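N-acetylmuramoyl-L-alanine amidase domain-containing protein SAOUHSC_02979 (Staphylococcus aureus, PDB 5T1Q) probably acts as a secreted amidase on peptidoglycan, this chain being its C-terminal part with glucosaminidase-like and CHAP domains. Local coordinates at residues Tyr287-Ala298 with Ala350-Lys359. Numbering follows the deposited sequence.
Sequences YQVSHTPKRHAA and AEELSYITGK
The C-terminal residue Lys-359 lies across one face of the Tyr-287 ring. Its CE sits over the ring centre, and NZ makes a cation-pi contact 3.8 Å from the centroid. The same NZ bonds to Arg-285 O, while Tyr-287 OH accepts from Ser-269 N. Thr-357 O meets the ring edge at CD2.

Tyr-355 is held on several sides. Pro-293 CA packs over one face of its ring, 3.5 Å from the centroid. With CG beside its own backbone N (chi1 -59°), the ring reaches back to Ala-350, and Tyr-355 OH donates to Ala-350 O at 2.6 Å. Leu-353 N reaches that oxygen from the opposite face of the carbonyl plane. The extended chain of Lys-294 brings NZ to Thr-357 OG1 at 2.7 Å.

Tyr-355 N bonds to Ser-290 O at 2.7 Å, and Ile-356 N to Ala-298 O at 2.8 Å. Strand 354-357 thus lies antiparallel to both 288-290 and 298-301, at one edge of the mixed sheet. His-291 ND1 donates to Leu-353 O from above the carbonyl plane. Main-chain bonds and the two lysines tie the C-terminus down. Each tyrosine ring, packed on one face and bonded at its hydroxyl, is probably limited in movement.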
loop_
_atom_site.group_PDB
_atom_site.type_symbol
_atom_site.label_atom_id
_atom_site.label_comp_id
_atom_site.label_asym_id
_atom_site.label_seq_id
_atom_site.Cartn_x
_atom_site.Cartn_y
_atom_site.Cartn_z
ATOM N N TYR A 287 17.242 -20.680 13.691
ATOM C CA TYR A 287 16.341 -21.083 12.608
ATOM C C TYR A 287 17.081 -22.053 11.696
ATOM O O TYR A 287 18.310 -22.003 11.628
ATOM C CB TYR A 287 15.909 -19.881 11.795
ATOM C CG TYR A 287 14.941 -18.996 12.496
ATOM C CD1 TYR A 287 15.369 -18.044 13.411
ATOM C CD2 TYR A 287 13.584 -19.095 12.246
ATOM C CE1 TYR A 287 14.464 -17.229 14.073
ATOM C CE2 TYR A 287 12.675 -18.292 12.906
ATOM C CZ TYR A 287 13.127 -17.359 13.818
ATOM O OH TYR A 287 12.220 -16.564 14.463
ATOM N N GLN A 288 16.341 -22.947 11.030
ATOM C CA GLN A 288 16.920 -23.873 10.051
ATOM C C GLN A 288 17.157 -23.031 8.792
ATOM O O GLN A 288 16.219 -22.429 8.262
ATOM C CB GLN A 288 15.948 -25.024 9.699
ATOM C CG GLN A 288 15.374 -25.817 10.882
ATOM C CD GLN A 288 13.995 -26.460 10.580
ATOM O OE1 GLN A 288 13.051 -26.353 11.384
ATOM N NE2 GLN A 288 13.859 -27.071 9.396
ATOM N N VAL A 289 18.397 -22.979 8.324
ATOM C CA VAL A 289 18.746 -22.196 7.142
ATOM C C VAL A 289 19.637 -23.047 6.262
ATOM O O VAL A 289 20.606 -23.639 6.764
ATOM C CB VAL A 289 19.532 -20.909 7.511
ATOM C CG1 VAL A 289 19.782 -20.044 6.277
ATOM C CG2 VAL A 289 18.816 -20.099 8.576
ATOM N N SER A 290 19.325 -23.134 4.965
ATOM C CA SER A 290 20.180 -23.872 4.044
ATOM C C SER A 290 20.013 -23.392 2.594
ATOM O O SER A 290 19.161 -22.535 2.295
ATOM C CB SER A 290 19.909 -25.382 4.128
ATOM O OG SER A 290 18.837 -25.773 3.292
ATOM N N HIS A 291 20.830 -23.959 1.709
ATOM C CA HIS A 291 20.785 -23.677 0.277
ATOM C C HIS A 291 19.805 -24.587 -0.487
ATOM O O HIS A 291 19.692 -24.483 -1.717
ATOM C CB HIS A 291 22.197 -23.778 -0.329
ATOM C CG HIS A 291 23.140 -22.727 0.165
ATOM N ND1 HIS A 291 23.056 -21.409 -0.231
ATOM C CD2 HIS A 291 24.192 -22.794 1.017
ATOM C CE1 HIS A 291 24.014 -20.710 0.356
ATOM N NE2 HIS A 291 24.716 -21.526 1.118
ATOM N N THR A 292 19.090 -25.467 0.230
ATOM C CA THR A 292 18.110 -26.354 -0.385
ATOM C C THR A 292 16.761 -25.629 -0.492
ATOM O O THR A 292 16.211 -25.189 0.528
ATOM C CB THR A 292 17.934 -27.645 0.431
ATOM O OG1 THR A 292 19.194 -28.299 0.522
ATOM C CG2 THR A 292 16.932 -28.611 -0.234
ATOM N N PRO A 293 16.231 -25.480 -1.717
ATOM C CA PRO A 293 14.947 -24.788 -1.811
ATOM C C PRO A 293 13.853 -25.510 -1.023
ATOM O O PRO A 293 13.796 -26.741 -1.018
ATOM C CB PRO A 293 14.661 -24.787 -3.328
ATOM C CG PRO A 293 16.013 -24.865 -3.954
ATOM C CD PRO A 293 16.750 -25.821 -3.060
ATOM N N LYS A 294 12.993 -24.746 -0.366
ATOM C CA LYS A 294 11.968 -25.339 0.467
ATOM C C LYS A 294 10.686 -24.530 0.455
ATOM O O LYS A 294 10.691 -23.296 0.586
ATOM C CB LYS A 294 12.503 -25.469 1.881
ATOM C CG LYS A 294 11.605 -26.208 2.847
ATOM C CD LYS A 294 12.317 -26.329 4.180
ATOM C CE LYS A 294 11.405 -26.863 5.247
ATOM N NZ LYS A 294 12.226 -27.036 6.478
ATOM N N ARG A 295 9.588 -25.255 0.321
ATOM C CA ARG A 295 8.262 -24.679 0.259
ATOM C C ARG A 295 7.940 -23.915 1.543
ATOM O O ARG A 295 8.183 -24.405 2.631
ATOM C CB ARG A 295 7.240 -25.794 0.023
ATOM C CG ARG A 295 5.819 -25.326 -0.196
ATOM C CD ARG A 295 4.918 -26.503 -0.522
ATOM N NE ARG A 295 3.551 -26.062 -0.762
ATOM C CZ ARG A 295 2.581 -26.058 0.153
ATOM N NH1 ARG A 295 1.364 -25.635 -0.184
ATOM N NH2 ARG A 295 2.803 -26.482 1.405
ATOM N N HIS A 296 7.422 -22.701 1.377
ATOM C CA HIS A 296 7.042 -21.801 2.474
ATOM C C HIS A 296 8.172 -21.292 3.361
ATOM O O HIS A 296 7.947 -20.827 4.494
ATOM C CB HIS A 296 5.896 -22.379 3.326
ATOM C CG HIS A 296 4.630 -22.592 2.554
ATOM N ND1 HIS A 296 3.642 -23.451 2.970
ATOM C CD2 HIS A 296 4.228 -22.111 1.353
ATOM C CE1 HIS A 296 2.652 -23.440 2.094
ATOM N NE2 HIS A 296 2.980 -22.629 1.105
ATOM N N ALA A 297 9.381 -21.345 2.837
ATOM C CA ALA A 297 10.514 -20.796 3.512
ATOM C C ALA A 297 10.659 -19.368 3.023
ATOM O O ALA A 297 10.110 -19.004 1.979
ATOM C CB ALA A 297 11.764 -21.588 3.169
ATOM N N ALA A 298 11.346 -18.547 3.805
ATOM C CA ALA A 298 11.722 -17.207 3.362
ATOM C C ALA A 298 12.975 -17.430 2.501
ATOM O O ALA A 298 13.865 -18.179 2.911
ATOM C CB ALA A 298 12.055 -16.319 4.544
ATOM N N ALA A 350 18.327 -20.664 -7.982
ATOM C CA ALA A 350 17.656 -21.028 -6.722
ATOM C C ALA A 350 18.558 -21.769 -5.763
ATOM O O ALA A 350 18.483 -21.561 -4.557
ATOM C CB ALA A 350 16.420 -21.855 -6.995
ATOM N N GLU A 351 19.423 -22.623 -6.296
ATOM C CA GLU A 351 20.342 -23.395 -5.454
ATOM C C GLU A 351 21.423 -22.538 -4.786
ATOM O O GLU A 351 22.154 -23.021 -3.918
ATOM C CB GLU A 351 20.940 -24.544 -6.278
ATOM C CG GLU A 351 19.854 -25.553 -6.630
ATOM C CD GLU A 351 20.242 -26.556 -7.690
ATOM O OE1 GLU A 351 19.312 -27.074 -8.353
ATOM O OE2 GLU A 351 21.451 -26.836 -7.858
ATOM N N GLU A 352 21.503 -21.270 -5.176
ATOM C CA GLU A 352 22.501 -20.336 -4.629
ATOM C C GLU A 352 21.930 -19.389 -3.613
ATOM O O GLU A 352 22.655 -18.544 -3.076
ATOM C CB GLU A 352 23.132 -19.508 -5.757
ATOM C CG GLU A 352 23.812 -20.330 -6.830
ATOM C CD GLU A 352 24.885 -21.213 -6.266
ATOM O OE1 GLU A 352 25.436 -20.864 -5.204
ATOM O OE2 GLU A 352 25.164 -22.272 -6.865
ATOM N N LEU A 353 20.627 -19.496 -3.362
ATOM C CA LEU A 353 19.970 -18.649 -2.389
ATOM C C LEU A 353 19.883 -19.368 -1.047
ATOM O O LEU A 353 20.173 -20.563 -0.959
ATOM C CB LEU A 353 18.588 -18.286 -2.908
ATOM C CG LEU A 353 18.586 -17.604 -4.268
ATOM C CD1 LEU A 353 17.167 -17.396 -4.747
ATOM C CD2 LEU A 353 19.334 -16.276 -4.229
ATOM N N SER A 354 19.527 -18.621 0.007
ATOM C CA SER A 354 19.344 -19.177 1.348
ATOM C C SER A 354 17.881 -19.247 1.675
ATOM O O SER A 354 17.137 -18.309 1.389
ATOM C CB SER A 354 20.037 -18.330 2.401
ATOM O OG SER A 354 21.408 -18.456 2.288
ATOM N N TYR A 355 17.475 -20.365 2.269
ATOM C CA TYR A 355 16.079 -20.616 2.648
ATOM C C TYR A 355 15.959 -20.739 4.156
ATOM O O TYR A 355 16.628 -21.562 4.756
ATOM C CB TYR A 355 15.592 -21.872 1.966
ATOM C CG TYR A 355 15.697 -21.744 0.462
ATOM C CD1 TYR A 355 16.901 -22.043 -0.202
ATOM C CD2 TYR A 355 14.631 -21.261 -0.292
ATOM C CE1 TYR A 355 17.025 -21.869 -1.577
ATOM C CE2 TYR A 355 14.744 -21.100 -1.662
ATOM C CZ TYR A 355 15.948 -21.396 -2.298
ATOM O OH TYR A 355 16.061 -21.256 -3.653
ATOM N N ILE A 356 15.116 -19.904 4.761
ATOM C CA ILE A 356 14.908 -19.921 6.202
ATOM C C ILE A 356 13.581 -20.586 6.520
ATOM O O ILE A 356 12.525 -20.124 6.066
ATOM C CB ILE A 356 14.867 -18.485 6.773
ATOM C CG1 ILE A 356 16.136 -17.701 6.398
ATOM C CG2 ILE A 356 14.697 -18.509 8.295
ATOM C CD1 ILE A 356 16.029 -16.205 6.646
ATOM N N THR A 357 13.613 -21.662 7.293
ATOM C CA THR A 357 12.379 -22.300 7.744
ATOM C C THR A 357 11.935 -21.570 8.995
ATOM O O THR A 357 12.714 -21.429 9.918
ATOM C CB THR A 357 12.598 -23.790 8.052
ATOM O OG1 THR A 357 13.031 -24.448 6.854
ATOM C CG2 THR A 357 11.308 -24.469 8.571
ATOM N N GLY A 358 10.695 -21.075 9.018
ATOM C CA GLY A 358 10.169 -20.370 10.205
ATOM C C GLY A 358 9.812 -21.333 11.332
ATOM O O GLY A 358 9.724 -22.533 11.118
ATOM N N LYS A 359 9.614 -20.797 12.532
ATOM C CA LYS A 359 9.228 -21.596 13.698
ATOM C C LYS A 359 7.732 -21.510 13.912
ATOM O O LYS A 359 7.033 -20.899 13.105
ATOM C CB LYS A 359 9.973 -21.119 14.935
ATOM C CG LYS A 359 11.447 -21.447 14.889
ATOM C CD LYS A 359 12.215 -20.692 15.957
ATOM C CE LYS A 359 13.711 -20.875 15.771
ATOM N NZ LYS A 359 14.495 -19.876 16.544
ATOM O OXT LYS A 359 7.174 -22.043 14.878
HETATM O O HOH W 1 13.704 -23.193 11.673
HETATM O O HOH W 2 8.820 -21.889 6.832
#